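Local coordinates for BH2092 protein (Bacillus halodurans, PDB 3NHV) that is of unknown function but belongs to the rhodanese-like family, so it may take part in sulfur transfer, at residues Lys46-Thr52 / Glu117-Gly123; Glu109-Lys113 / Ala124-Phe129; Leu14-Ile20 / Lys102-Gly106. All coordinates share one frame; numbering follows the deposited sequence.

Contact 1: Lys46-Thr52 / Glu117-Gly123; sequences KECHIPT and EVEGTLG
Glu119 meets both His49 and Pro51. Its chain leaves with CG anti to the carbonyl carbon (chi1 -60°) and stays extended, which carries the carboxylate obliquely over the proline, where Glu119 OE1 is 3.3 Å from Pro51 CA. Proline suits this place: its rigid ring offers hydrocarbon to the glutamate and sets Pro51 CD 3.3 Å from Glu117 O. The imidazole of His49 stands nearly perpendicular to the carboxylate plane, and Glu119 O sits 3.6 Å above the centre of one ring face. The same oxygen accepts His49 N at 3.0 Å, and Glu119 N bonds back to His49 O at 3.3 Å. Together the two bonds make a single antiparallel bridge, a hydrogen-bonded pair.

Glu47 forms the other end through its carbonyl, at the last turn of its helix. Gly123 N bonds to Glu47 O at 3.1 Å, with a weak second bond from Leu122 N, and Gly120 CA makes a CH...O contact with it. Lys46 O is taken by Thr121 N, 3.0 Å away. Glycine is the fitting residue at Gly120, because its phi of 145° and the nearness of Glu47 O allow no beta carbon. The side chains of Glu47 and Leu122 lie side by side, pointing the same way, with Glu47 OE1 against Leu122 CD1.

The loop thus ties up the C-terminal end of helix 42-47. Cys48 packs on Ile108 and Arg112 of helix 107-113, His49 touches Asp38 of strand 34-38, and Ile50 N bonds to the hydroxyl of Tyr78, at the end of strand 74-78.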
ATOM      1  N   LYS B  46      -0.283   6.014  23.806  1.00 68.42           N
ATOM      2  CA  LYS B  46      -0.892   5.903  25.130  1.00 68.94           C
ATOM      3  C   LYS B  46      -2.406   5.673  25.059  1.00 64.59           C
ATOM      4  O   LYS B  46      -2.982   5.060  25.957  1.00 62.97           O
ATOM      5  CB  LYS B  46      -0.566   7.157  25.960  1.00 74.77           C
ATOM      6  CG  LYS B  46      -0.697   6.995  27.485  1.00 84.63           C
ATOM      7  CD  LYS B  46      -2.124   7.238  27.994  1.00 91.17           C
ATOM      8  CE  LYS B  46      -2.587   8.694  27.795  1.00 83.19           C
ATOM      9  NZ  LYS B  46      -1.739   9.694  28.509  1.00 78.04           N
ATOM     10  N   GLU B  47      -3.041   6.146  23.987  1.00 62.52           N
ATOM     11  CA  GLU B  47      -4.485   5.974  23.813  1.00 63.48           C
ATOM     12  C   GLU B  47      -4.832   4.588  23.278  1.00 68.15           C
ATOM     13  O   GLU B  47      -5.680   3.883  23.834  1.00 63.78           O
ATOM     14  CB  GLU B  47      -5.042   7.014  22.839  1.00 65.52           C
ATOM     15  CG  GLU B  47      -4.897   8.445  23.293  1.00 78.74           C
ATOM     16  CD  GLU B  47      -5.557   9.427  22.343  1.00 84.57           C
ATOM     17  OE1 GLU B  47      -6.778   9.292  22.105  1.00 82.57           O
ATOM     18  OE2 GLU B  47      -4.857  10.336  21.838  1.00 90.44           O
ATOM     19  N   CYS B  48      -4.168   4.207  22.190  1.00 72.31           N
ATOM     20  CA  CYS B  48      -4.408   2.918  21.544  1.00 64.96           C
ATOM     21  C   CYS B  48      -3.170   2.407  20.810  1.00 58.47           C
ATOM     22  O   CYS B  48      -2.648   3.076  19.917  1.00 56.66           O
ATOM     23  CB  CYS B  48      -5.567   3.058  20.553  1.00 63.80           C
ATOM     24  SG  CYS B  48      -5.904   1.590  19.577  1.00 59.25           S
ATOM     25  N   HIS B  49      -2.704   1.221  21.188  1.00 51.54           N
ATOM     26  CA  HIS B  49      -1.535   0.641  20.545  1.00 52.26           C
ATOM     27  C   HIS B  49      -1.589  -0.881  20.475  1.00 50.08           C
ATOM     28  O   HIS B  49      -2.479  -1.511  21.036  1.00 49.91           O
ATOM     29  CB  HIS B  49      -0.252   1.097  21.254  1.00 52.52           C
ATOM     30  CG  HIS B  49      -0.144   0.649  22.680  1.00 62.01           C
ATOM     31  ND1 HIS B  49       0.006  -0.673  23.037  1.00 65.66           N
ATOM     32  CD2 HIS B  49      -0.122   1.356  23.837  1.00 60.06           C
ATOM     33  CE1 HIS B  49       0.119  -0.763  24.352  1.00 68.81           C
ATOM     34  NE2 HIS B  49       0.045   0.455  24.859  1.00 61.31           N
ATOM     35  N   ILE B  50      -0.627  -1.468  19.775  1.00 47.13           N
ATOM     36  CA  ILE B  50      -0.579  -2.911  19.621  1.00 45.70           C
ATOM     37  C   ILE B  50       0.091  -3.600  20.799  1.00 44.58           C
ATOM     38  O   ILE B  50       1.155  -3.194  21.251  1.00 45.31           O
ATOM     39  CB  ILE B  50       0.182  -3.299  18.347  1.00 41.01           C
ATOM     40  CG1 ILE B  50      -0.529  -2.729  17.129  1.00 31.45           C
ATOM     41  CG2 ILE B  50       0.292  -4.818  18.249  1.00 46.25           C
ATOM     42  CD1 ILE B  50       0.217  -2.951  15.854  1.00 37.00           C
ATOM     43  N   PRO B  51      -0.526  -4.670  21.305  1.00 43.26           N
ATOM     44  CA  PRO B  51       0.042  -5.401  22.437  1.00 45.62           C
ATOM     45  C   PRO B  51       1.522  -5.765  22.255  1.00 46.54           C
ATOM     46  O   PRO B  51       1.949  -6.149  21.168  1.00 46.67           O
ATOM     47  CB  PRO B  51      -0.860  -6.627  22.528  1.00 44.60           C
ATOM     48  CG  PRO B  51      -2.193  -6.070  22.135  1.00 41.48           C
ATOM     49  CD  PRO B  51      -1.849  -5.205  20.938  1.00 38.46           C
ATOM     50  N   THR B  52       2.282  -5.641  23.340  1.00 48.14           N
ATOM     51  CA  THR B  52       3.720  -5.929  23.390  1.00 48.95           C
ATOM     52  C   THR B  52       4.575  -4.896  22.660  1.00 45.98           C
ATOM     53  O   THR B  52       5.757  -5.116  22.425  1.00 44.14           O
ATOM     54  CB  THR B  52       4.068  -7.333  22.816  1.00 53.01           C
ATOM     55  OG1 THR B  52       4.004  -7.305  21.383  1.00 51.22           O
ATOM     56  CG2 THR B  52       3.106  -8.387  23.354  1.00 51.36           C
ATOM     57  N   GLU B 117      -6.703  -7.038  19.062  1.00 62.33           N
ATOM     58  CA  GLU B 117      -6.907  -6.463  20.391  1.00 67.43           C
ATOM     59  C   GLU B 117      -6.079  -5.187  20.559  1.00 67.58           C
ATOM     60  O   GLU B 117      -4.981  -5.074  20.012  1.00 65.45           O
ATOM     61  CB  GLU B 117      -6.515  -7.482  21.468  1.00 71.32           C
ATOM     62  CG  GLU B 117      -7.340  -8.758  21.439  1.00 79.41           C
ATOM     63  CD  GLU B 117      -6.787  -9.858  22.340  1.00 88.27           C
ATOM     64  OE1 GLU B 117      -7.435 -10.929  22.426  1.00 91.66           O
ATOM     65  OE2 GLU B 117      -5.712  -9.663  22.957  1.00 81.79           O
ATOM     66  N   VAL B 118      -6.608  -4.226  21.310  1.00 61.22           N
ATOM     67  CA  VAL B 118      -5.895  -2.972  21.538  1.00 59.10           C
ATOM     68  C   VAL B 118      -5.775  -2.649  23.022  1.00 64.85           C
ATOM     69  O   VAL B 118      -6.689  -2.920  23.800  1.00 64.58           O
ATOM     70  CB  VAL B 118      -6.605  -1.797  20.859  1.00 51.41           C
ATOM     71  CG1 VAL B 118      -6.507  -1.932  19.355  1.00 63.56           C
ATOM     72  CG2 VAL B 118      -8.055  -1.762  21.291  1.00 60.64           C
ATOM     73  N   GLU B 119      -4.642  -2.069  23.407  1.00 64.94           N
ATOM     74  CA  GLU B 119      -4.404  -1.690  24.796  1.00 66.27           C
ATOM     75  C   GLU B 119      -4.195  -0.190  24.859  1.00 65.78           C
ATOM     76  O   GLU B 119      -3.616   0.396  23.947  1.00 73.55           O
ATOM     77  CB  GLU B 119      -3.165  -2.394  25.348  1.00 66.45           C
ATOM     78  CG  GLU B 119      -3.254  -3.905  25.326  1.00 78.18           C
ATOM     79  CD  GLU B 119      -1.976  -4.572  25.808  1.00 86.13           C
ATOM     80  OE1 GLU B 119      -0.883  -4.198  25.329  1.00 88.81           O
ATOM     81  OE2 GLU B 119      -2.066  -5.483  26.660  1.00 96.45           O
ATOM     82  N   GLY B 120      -4.670   0.429  25.935  1.00 71.81           N
ATOM     83  CA  GLY B 120      -4.514   1.865  26.086  1.00 70.19           C
ATOM     84  C   GLY B 120      -5.677   2.547  26.781  1.00 68.74           C
ATOM     85  O   GLY B 120      -6.556   1.894  27.342  1.00 72.09           O
ATOM     86  N   THR B 121      -5.674   3.875  26.731  1.00 65.88           N
ATOM     87  CA  THR B 121      -6.710   4.686  27.354  1.00 62.63           C
ATOM     88  C   THR B 121      -8.072   4.520  26.704  1.00 63.59           C
ATOM     89  O   THR B 121      -9.032   4.116  27.354  1.00 75.06           O
ATOM     90  CB  THR B 121      -6.341   6.184  27.305  1.00 62.75           C
ATOM     91  OG1 THR B 121      -5.252   6.436  28.202  1.00 60.59           O
ATOM     92  CG2 THR B 121      -7.536   7.049  27.692  1.00 66.72           C
ATOM     93  N   LEU B 122      -8.159   4.852  25.421  1.00 63.78           N
ATOM     94  CA  LEU B 122      -9.420   4.750  24.702  1.00 53.88           C
ATOM     95  C   LEU B 122      -9.618   3.388  24.070  1.00 50.57           C
ATOM     96  O   LEU B 122     -10.723   3.051  23.651  1.00 47.09           O
ATOM     97  CB  LEU B 122      -9.495   5.822  23.623  1.00 49.17           C
ATOM     98  CG  LEU B 122      -9.343   7.252  24.132  1.00 56.40           C
ATOM     99  CD1 LEU B 122      -9.458   8.217  22.964  1.00 43.34           C
ATOM    100  CD2 LEU B 122     -10.412   7.538  25.175  1.00 53.41           C
ATOM    101  N   GLY B 123      -8.542   2.611  24.002  1.00 57.47           N
ATOM    102  CA  GLY B 123      -8.622   1.288  23.407  1.00 58.82           C
ATOM    103  C   GLY B 123      -9.316   1.278  22.054  1.00 61.53           C
ATOM    104  O   GLY B 123      -8.927   1.999  21.134  1.00 57.71           O
TER

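Contact 2: Glu109-Lys113 / Ala124-Phe129; sequences EYWRK and AKADLF
Arg112 reaches across to the backbone of Ala126 and Asp127 with hydrogen bonds from both terminal nitrogens, NH1 and NH2. Arg112 NH1 donates to Asp127 O at 3.0 Å, and Arg112 NH2 to Ala126 O at 3.2 Å. Both oxygens lie at the edge of the guanidinium, close to its plane, but each carbonyl is approached from above its own plane rather than on a lone pair. An arginine suits this place because its long chain, bent at chi3 (63°), brings several N-H groups to successive carbonyls of a segment that forms no regular strand.

Helix 107-113, the last of the chain's alpha/beta rhodanese-like fold, is in this way tied to the loop that follows it, only a short run of residues separating the two segments.

Apolar packing adds to these bonds. Leu128 CD1 lies 3.7 Å above one face of the Arg112 guanidinium, offset toward its rim, the two side chains sliding past each other in opposite directions. The same methyl is 4.0 Å from Glu109 CA, and the branched leucine also sends CD2 toward the aliphatic part of Lys113.

Among the charged groups, Lys113 NZ forms a salt bridge with Glu109 OE1 one helical turn away, at 2.9 Å. That oxygen also accepts the hydroxyl of Tyr110 of the third subunit, and Phe129 CE2 approaches it obliquely at 3.5 Å. Phe129 in turn packs on Lys113 of the third subunit.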
ATOM      1  N   GLU B 109      -4.228   0.637  11.782  1.00 38.57           N
ATOM      2  CA  GLU B 109      -5.526   0.746  11.166  1.00 42.56           C
ATOM      3  C   GLU B 109      -6.032  -0.639  10.769  1.00 44.72           C
ATOM      4  O   GLU B 109      -7.091  -1.070  11.209  1.00 54.77           O
ATOM      5  CB  GLU B 109      -5.461   1.632   9.934  1.00 40.12           C
ATOM      6  CG  GLU B 109      -6.753   1.620   9.166  1.00 44.73           C
ATOM      7  CD  GLU B 109      -6.651   2.325   7.843  1.00 47.47           C
ATOM      8  OE1 GLU B 109      -7.586   2.165   7.031  1.00 49.22           O
ATOM      9  OE2 GLU B 109      -5.646   3.038   7.620  1.00 53.00           O
ATOM     10  N   TYR B 110      -5.276  -1.351   9.945  1.00 43.40           N
ATOM     11  CA  TYR B 110      -5.714  -2.670   9.527  1.00 46.08           C
ATOM     12  C   TYR B 110      -5.564  -3.732  10.607  1.00 47.58           C
ATOM     13  O   TYR B 110      -6.139  -4.815  10.506  1.00 53.75           O
ATOM     14  CB  TYR B 110      -5.003  -3.072   8.230  1.00 46.74           C
ATOM     15  CG  TYR B 110      -5.747  -2.586   7.000  1.00 62.64           C
ATOM     16  CD1 TYR B 110      -6.746  -3.372   6.410  1.00 61.58           C
ATOM     17  CD2 TYR B 110      -5.517  -1.309   6.470  1.00 57.48           C
ATOM     18  CE1 TYR B 110      -7.500  -2.899   5.330  1.00 56.01           C
ATOM     19  CE2 TYR B 110      -6.270  -0.829   5.388  1.00 55.68           C
ATOM     20  CZ  TYR B 110      -7.257  -1.630   4.831  1.00 54.94           C
ATOM     21  OH  TYR B 110      -8.013  -1.158   3.784  1.00 66.26           O
ATOM     22  N   TRP B 111      -4.811  -3.422  11.656  1.00 51.60           N
ATOM     23  CA  TRP B 111      -4.643  -4.367  12.751  1.00 46.16           C
ATOM     24  C   TRP B 111      -5.972  -4.461  13.484  1.00 49.69           C
ATOM     25  O   TRP B 111      -6.425  -5.548  13.854  1.00 47.18           O
ATOM     26  CB  TRP B 111      -3.556  -3.894  13.711  1.00 47.03           C
ATOM     27  CG  TRP B 111      -3.555  -4.650  14.978  1.00 47.41           C
ATOM     28  CD1 TRP B 111      -4.277  -4.367  16.099  1.00 42.25           C
ATOM     29  CD2 TRP B 111      -2.861  -5.874  15.243  1.00 46.22           C
ATOM     30  NE1 TRP B 111      -4.081  -5.340  17.045  1.00 42.27           N
ATOM     31  CE2 TRP B 111      -3.217  -6.277  16.549  1.00 44.34           C
ATOM     32  CE3 TRP B 111      -1.978  -6.668  14.503  1.00 39.88           C
ATOM     33  CZ2 TRP B 111      -2.716  -7.445  17.133  1.00 46.44           C
ATOM     34  CZ3 TRP B 111      -1.478  -7.833  15.083  1.00 43.53           C
ATOM     35  CH2 TRP B 111      -1.850  -8.210  16.385  1.00 41.93           C
ATOM     36  N   ARG B 112      -6.596  -3.305  13.683  1.00 47.80           N
ATOM     37  CA  ARG B 112      -7.880  -3.238  14.357  1.00 47.26           C
ATOM     38  C   ARG B 112      -8.990  -3.732  13.427  1.00 45.93           C
ATOM     39  O   ARG B 112      -9.890  -4.440  13.864  1.00 53.87           O
ATOM     40  CB  ARG B 112      -8.150  -1.800  14.824  1.00 55.13           C
ATOM     41  CG  ARG B 112      -7.188  -1.299  15.903  1.00 52.56           C
ATOM     42  CD  ARG B 112      -7.324   0.200  16.102  1.00 51.20           C
ATOM     43  NE  ARG B 112      -8.657   0.558  16.570  1.00 56.25           N
ATOM     44  CZ  ARG B 112      -9.126   1.801  16.646  1.00 59.89           C
ATOM     45  NH1 ARG B 112      -8.374   2.833  16.287  1.00 58.89           N
ATOM     46  NH2 ARG B 112     -10.356   2.010  17.087  1.00 54.09           N
ATOM     47  N   LYS B 113      -8.924  -3.376  12.147  1.00 41.80           N
ATOM     48  CA  LYS B 113      -9.937  -3.837  11.198  1.00 42.98           C
ATOM     49  C   LYS B 113      -9.931  -5.364  11.135  1.00 44.26           C
ATOM     50  O   LYS B 113     -10.979  -5.991  11.013  1.00 40.80           O
ATOM     51  CB  LYS B 113      -9.683  -3.275   9.796  1.00 37.23           C
ATOM     52  CG  LYS B 113     -10.188  -1.851   9.578  1.00 44.85           C
ATOM     53  CD  LYS B 113      -9.931  -1.390   8.147  1.00 49.31           C
ATOM     54  CE  LYS B 113     -10.296   0.077   7.950  1.00 62.06           C
ATOM     55  NZ  LYS B 113      -9.932   0.593   6.589  1.00 57.24           N
ATOM     56  N   ALA B 124     -10.359   0.462  21.942  1.00 62.55           N
ATOM     57  CA  ALA B 124     -11.114   0.342  20.702  1.00 58.16           C
ATOM     58  C   ALA B 124     -11.953   1.581  20.406  1.00 60.08           C
ATOM     59  O   ALA B 124     -12.610   1.653  19.371  1.00 58.51           O
ATOM     60  CB  ALA B 124     -12.008  -0.890  20.761  1.00 62.28           C
ATOM     61  N   LYS B 125     -11.937   2.557  21.310  1.00 65.32           N
ATOM     62  CA  LYS B 125     -12.717   3.774  21.099  1.00 65.52           C
ATOM     63  C   LYS B 125     -11.886   4.912  20.531  1.00 63.74           C
ATOM     64  O   LYS B 125     -12.424   5.941  20.116  1.00 59.60           O
ATOM     65  CB  LYS B 125     -13.400   4.213  22.401  1.00 68.81           C
ATOM     66  CG  LYS B 125     -14.723   3.497  22.660  1.00 82.33           C
ATOM     67  CD  LYS B 125     -15.516   4.107  23.814  1.00 88.42           C
ATOM     68  CE  LYS B 125     -16.853   3.375  24.006  1.00 93.67           C
ATOM     69  NZ  LYS B 125     -17.635   3.865  25.183  1.00 89.52           N
ATOM     70  N   ALA B 126     -10.573   4.717  20.495  1.00 63.33           N
ATOM     71  CA  ALA B 126      -9.664   5.727  19.965  1.00 68.21           C
ATOM     72  C   ALA B 126      -9.934   5.957  18.478  1.00 70.24           C
ATOM     73  O   ALA B 126     -10.597   5.149  17.826  1.00 70.53           O
ATOM     74  CB  ALA B 126      -8.229   5.281  20.164  1.00 69.77           C
ATOM     75  N   ASP B 127      -9.422   7.063  17.946  1.00 69.34           N
ATOM     76  CA  ASP B 127      -9.624   7.363  16.539  1.00 68.23           C
ATOM     77  C   ASP B 127      -8.960   6.316  15.667  1.00 67.94           C
ATOM     78  O   ASP B 127      -7.909   5.776  16.012  1.00 68.59           O
ATOM     79  CB  ASP B 127      -9.081   8.742  16.191  1.00 73.45           C
ATOM     80  CG  ASP B 127      -9.977   9.849  16.694  1.00 84.71           C
ATOM     81  OD1 ASP B 127     -11.213   9.648  16.681  1.00 87.83           O
ATOM     82  OD2 ASP B 127      -9.455  10.915  17.086  1.00 85.64           O
ATOM     83  N   LEU B 128      -9.581   6.027  14.534  1.00 62.47           N
ATOM     84  CA  LEU B 128      -9.049   5.030  13.628  1.00 54.04           C
ATOM     85  C   LEU B 128      -8.054   5.644  12.663  1.00 51.32           C
ATOM     86  O   LEU B 128      -7.058   5.020  12.316  1.00 48.29           O
ATOM     87  CB  LEU B 128     -10.188   4.374  12.854  1.00 52.52           C
ATOM     88  CG  LEU B 128      -9.786   3.269  11.884  1.00 52.32           C
ATOM     89  CD1 LEU B 128      -8.978   2.189  12.595  1.00 52.71           C
ATOM     90  CD2 LEU B 128     -11.042   2.686  11.278  1.00 54.86           C
ATOM     91  N   PHE B 129      -8.323   6.872  12.241  1.00 54.33           N
ATOM     92  CA  PHE B 129      -7.445   7.555  11.303  1.00 52.48           C
ATOM     93  C   PHE B 129      -6.743   8.766  11.914  1.00 53.76           C
ATOM     94  O   PHE B 129      -7.179   9.313  12.922  1.00 57.12           O
ATOM     95  CB  PHE B 129      -8.232   8.033  10.085  1.00 55.57           C
ATOM     96  CG  PHE B 129      -9.017   6.962   9.399  1.00 58.97           C
ATOM     97  CD1 PHE B 129     -10.358   6.761   9.708  1.00 65.29           C
ATOM     98  CD2 PHE B 129      -8.428   6.175   8.414  1.00 60.75           C
ATOM     99  CE1 PHE B 129     -11.110   5.787   9.040  1.00 74.10           C
ATOM    100  CE2 PHE B 129      -9.163   5.202   7.741  1.00 68.07           C
ATOM    101  CZ  PHE B 129     -10.511   5.006   8.052  1.00 76.40           C
TER

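Contact 3: Leu14-Ile20 / Lys102-Gly106; sequences LSYETDI and KELIG
Leu104 and Ile105 reach strand 17-19 through different torsions. With its CG turned away from the backbone N (chi1 179°) and chi2 at 71°, Leu104 brings CD1 to 3.4 Å from Thr18 O and against the carbonyl carbon of Asp19. Ile105 puts CG1 in the crowded position between N and the carbonyl carbon (chi1 59°), which lays CD1 3.8 Å from Asp19 CB, while CG2 meets the carboxylate end of Glu17. Beta-branched isoleucine thus serves two neighbours at once.

Three backbone bonds join the parallel strands: Glu103 N to Tyr16 O, Thr18 N to Glu103 O, and Ile105 N to Thr18 O, the last at 3.1 Å. Glu17, Glu103 and Ile105 lie on one face of the sheet, Thr18 and Leu104 on the other. There Ile20 CD1 packs at 4.0 Å on Leu104 CD2, the two side chains crossing at about a right angle.

Lys102 runs its extended chain along the turn from Leu14 to Glu17, its CE 3.5 Å from Ser15 O. A long, flexible aliphatic chain suits this run past backbone carbonyls. Glu17 bonds to Asn85 of the second subunit, Glu103 to Thr88 of the same chain and, by a salt bridge, to Lys13 of the third subunit.

This is the edge pairing of the central parallel sheet of the alpha/beta rhodanese-like fold, strand order 1-5-4-2-3. Strand 100-105 bonds on to strand 74-78. Asp19 N-caps helix 20-28, OD1 accepting Asp22 N while OD2 accepts the backbone N of Asn85 of the second subunit, so the edge strand leads directly into that helix.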
ATOM      1  N   LEU B  14       9.565  -8.969   0.591  1.00 44.49           N
ATOM      2  CA  LEU B  14       9.129  -9.561   1.859  1.00 43.65           C
ATOM      3  C   LEU B  14      10.164  -9.404   2.981  1.00 48.25           C
ATOM      4  O   LEU B  14       9.802  -9.288   4.154  1.00 47.06           O
ATOM      5  CB  LEU B  14       8.825 -11.052   1.658  1.00 38.25           C
ATOM      6  CG  LEU B  14       7.659 -11.416   0.731  1.00 35.79           C
ATOM      7  CD1 LEU B  14       7.803 -12.859   0.314  1.00 23.16           C
ATOM      8  CD2 LEU B  14       6.319 -11.164   1.426  1.00 27.77           C
ATOM      9  N   SER B  15      11.446  -9.402   2.612  1.00 42.47           N
ATOM     10  CA  SER B  15      12.529  -9.273   3.578  1.00 40.84           C
ATOM     11  C   SER B  15      12.546  -7.915   4.289  1.00 45.24           C
ATOM     12  O   SER B  15      13.275  -7.732   5.263  1.00 51.36           O
ATOM     13  CB  SER B  15      13.886  -9.508   2.897  1.00 34.81           C
ATOM     14  OG  SER B  15      14.271  -8.409   2.076  1.00 44.77           O
ATOM     15  N   TYR B  16      11.754  -6.960   3.808  1.00 44.87           N
ATOM     16  CA  TYR B  16      11.709  -5.637   4.434  1.00 43.98           C
ATOM     17  C   TYR B  16      10.360  -5.339   5.071  1.00 42.37           C
ATOM     18  O   TYR B  16      10.108  -4.212   5.499  1.00 43.68           O
ATOM     19  CB  TYR B  16      12.031  -4.539   3.403  1.00 36.15           C
ATOM     20  CG  TYR B  16      13.450  -4.581   2.877  1.00 44.41           C
ATOM     21  CD1 TYR B  16      14.538  -4.438   3.744  1.00 39.52           C
ATOM     22  CD2 TYR B  16      13.710  -4.789   1.522  1.00 37.23           C
ATOM     23  CE1 TYR B  16      15.846  -4.507   3.278  1.00 44.76           C
ATOM     24  CE2 TYR B  16      15.019  -4.857   1.043  1.00 51.66           C
ATOM     25  CZ  TYR B  16      16.081  -4.718   1.930  1.00 53.57           C
ATOM     26  OH  TYR B  16      17.382  -4.803   1.477  1.00 64.29           O
ATOM     27  N   GLU B  17       9.489  -6.337   5.146  1.00 40.54           N
ATOM     28  CA  GLU B  17       8.173  -6.093   5.720  1.00 44.43           C
ATOM     29  C   GLU B  17       7.501  -7.308   6.344  1.00 45.20           C
ATOM     30  O   GLU B  17       8.011  -8.427   6.294  1.00 51.29           O
ATOM     31  CB  GLU B  17       7.249  -5.484   4.653  1.00 46.64           C
ATOM     32  CG  GLU B  17       7.124  -6.315   3.381  1.00 58.32           C
ATOM     33  CD  GLU B  17       6.300  -5.636   2.279  1.00 66.38           C
ATOM     34  OE1 GLU B  17       6.608  -4.475   1.917  1.00 54.98           O
ATOM     35  OE2 GLU B  17       5.350  -6.275   1.764  1.00 68.53           O
ATOM     36  N   THR B  18       6.355  -7.059   6.956  1.00 35.97           N
ATOM     37  CA  THR B  18       5.576  -8.101   7.581  1.00 43.22           C
ATOM     38  C   THR B  18       4.150  -7.591   7.617  1.00 42.01           C
ATOM     39  O   THR B  18       3.921  -6.379   7.638  1.00 49.87           O
ATOM     40  CB  THR B  18       6.068  -8.393   9.009  1.00 48.45           C
ATOM     41  OG1 THR B  18       5.176  -9.318   9.638  1.00 55.04           O
ATOM     42  CG2 THR B  18       6.126  -7.117   9.826  1.00 54.51           C
ATOM     43  N   ASP B  19       3.189  -8.508   7.614  1.00 38.29           N
ATOM     44  CA  ASP B  19       1.799  -8.101   7.622  1.00 34.73           C
ATOM     45  C   ASP B  19       1.082  -8.421   8.925  1.00 35.56           C
ATOM     46  O   ASP B  19       1.625  -9.104   9.790  1.00 37.26           O
ATOM     47  CB  ASP B  19       1.055  -8.718   6.419  1.00 46.27           C
ATOM     48  CG  ASP B  19       0.897 -10.238   6.513  1.00 53.02           C
ATOM     49  OD1 ASP B  19       1.290 -10.844   7.539  1.00 51.91           O
ATOM     50  OD2 ASP B  19       0.358 -10.821   5.543  1.00 55.21           O
ATOM     51  N   ILE B  20      -0.137  -7.907   9.053  1.00 37.16           N
ATOM     52  CA  ILE B  20      -0.951  -8.112  10.237  1.00 35.46           C
ATOM     53  C   ILE B  20      -1.007  -9.579  10.647  1.00 43.29           C
ATOM     54  O   ILE B  20      -0.778  -9.922  11.804  1.00 43.05           O
ATOM     55  CB  ILE B  20      -2.374  -7.590  10.002  1.00 37.74           C
ATOM     56  CG1 ILE B  20      -2.311  -6.118   9.594  1.00 46.67           C
ATOM     57  CG2 ILE B  20      -3.204  -7.734  11.262  1.00 43.48           C
ATOM     58  CD1 ILE B  20      -1.657  -5.231  10.632  1.00 42.81           C
ATOM     59  N   LYS B 102      12.008  -4.400   9.936  1.00 40.17           N
ATOM     60  CA  LYS B 102      10.966  -4.625   8.936  1.00 41.13           C
ATOM     61  C   LYS B 102       9.815  -3.687   9.300  1.00 43.56           C
ATOM     62  O   LYS B 102       9.599  -3.409  10.483  1.00 47.08           O
ATOM     63  CB  LYS B 102      10.450  -6.074   8.982  1.00 38.58           C
ATOM     64  CG  LYS B 102      11.479  -7.149   8.668  1.00 50.68           C
ATOM     65  CD  LYS B 102      10.830  -8.528   8.546  1.00 44.96           C
ATOM     66  CE  LYS B 102      11.809  -9.537   7.939  1.00 59.04           C
ATOM     67  NZ  LYS B 102      11.123 -10.697   7.289  1.00 57.78           N
ATOM     68  N   GLU B 103       9.083  -3.195   8.302  1.00 42.03           N
ATOM     69  CA  GLU B 103       7.947  -2.311   8.564  1.00 38.90           C
ATOM     70  C   GLU B 103       6.661  -3.104   8.415  1.00 45.49           C
ATOM     71  O   GLU B 103       6.577  -4.014   7.588  1.00 46.67           O
ATOM     72  CB  GLU B 103       7.931  -1.121   7.598  1.00 44.27           C
ATOM     73  CG  GLU B 103       7.700  -1.490   6.138  1.00 56.42           C
ATOM     74  CD  GLU B 103       7.858  -0.305   5.193  1.00 55.89           C
ATOM     75  OE1 GLU B 103       7.169   0.724   5.396  1.00 60.47           O
ATOM     76  OE2 GLU B 103       8.667  -0.404   4.246  1.00 50.23           O
ATOM     77  N   LEU B 104       5.668  -2.754   9.227  1.00 42.30           N
ATOM     78  CA  LEU B 104       4.373  -3.420   9.213  1.00 41.89           C
ATOM     79  C   LEU B 104       3.416  -2.719   8.256  1.00 48.29           C
ATOM     80  O   LEU B 104       3.058  -1.560   8.473  1.00 48.71           O
ATOM     81  CB  LEU B 104       3.765  -3.407  10.614  1.00 30.92           C
ATOM     82  CG  LEU B 104       2.394  -4.065  10.737  1.00 44.60           C
ATOM     83  CD1 LEU B 104       2.543  -5.573  10.595  1.00 43.62           C
ATOM     84  CD2 LEU B 104       1.771  -3.734  12.080  1.00 52.00           C
ATOM     85  N   ILE B 105       2.998  -3.423   7.207  1.00 51.10           N
ATOM     86  CA  ILE B 105       2.058  -2.863   6.239  1.00 49.21           C
ATOM     87  C   ILE B 105       0.650  -2.933   6.826  1.00 50.67           C
ATOM     88  O   ILE B 105       0.249  -3.956   7.389  1.00 46.66           O
ATOM     89  CB  ILE B 105       2.067  -3.650   4.904  1.00 43.81           C
ATOM     90  CG1 ILE B 105       1.693  -5.108   5.152  1.00 48.25           C
ATOM     91  CG2 ILE B 105       3.438  -3.578   4.267  1.00 44.54           C
ATOM     92  CD1 ILE B 105       1.401  -5.889   3.882  1.00 48.63           C
ATOM     93  N   GLY B 106      -0.097  -1.843   6.694  1.00 48.82           N
ATOM     94  CA  GLY B 106      -1.448  -1.811   7.224  1.00 45.33           C
ATOM     95  C   GLY B 106      -1.511  -0.999   8.504  1.00 51.10           C
ATOM     96  O   GLY B 106      -2.557  -0.451   8.863  1.00 42.46           O
TER

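How the contacts relate
Contacts 1 and 3 have centres about 20 Å apart on opposite sides of the chain's centre, yet Ile50 CD1 and Leu104 CD2 still meet at 4.2 Å. Contacts 1 and 2 are neighbours, about 10 Å between centres: Cys48 CB lies 3.5 Å from Ala126 CB, and Val118 CG1 is 3.6 Å from Arg112 CG. Contact 3 joins contact 2 through Trp111 CE3, which is 3.6 Å from Ile20 CG2, and strand 100-105 runs on into helix 107-113. In rhodaneses the active-site cysteine sits in the loop after the strand that probably corresponds to 74-78. Here that loop holds the Cys79-Cys84 disulfide and touches contact 2, Glu109 packing on Pro82.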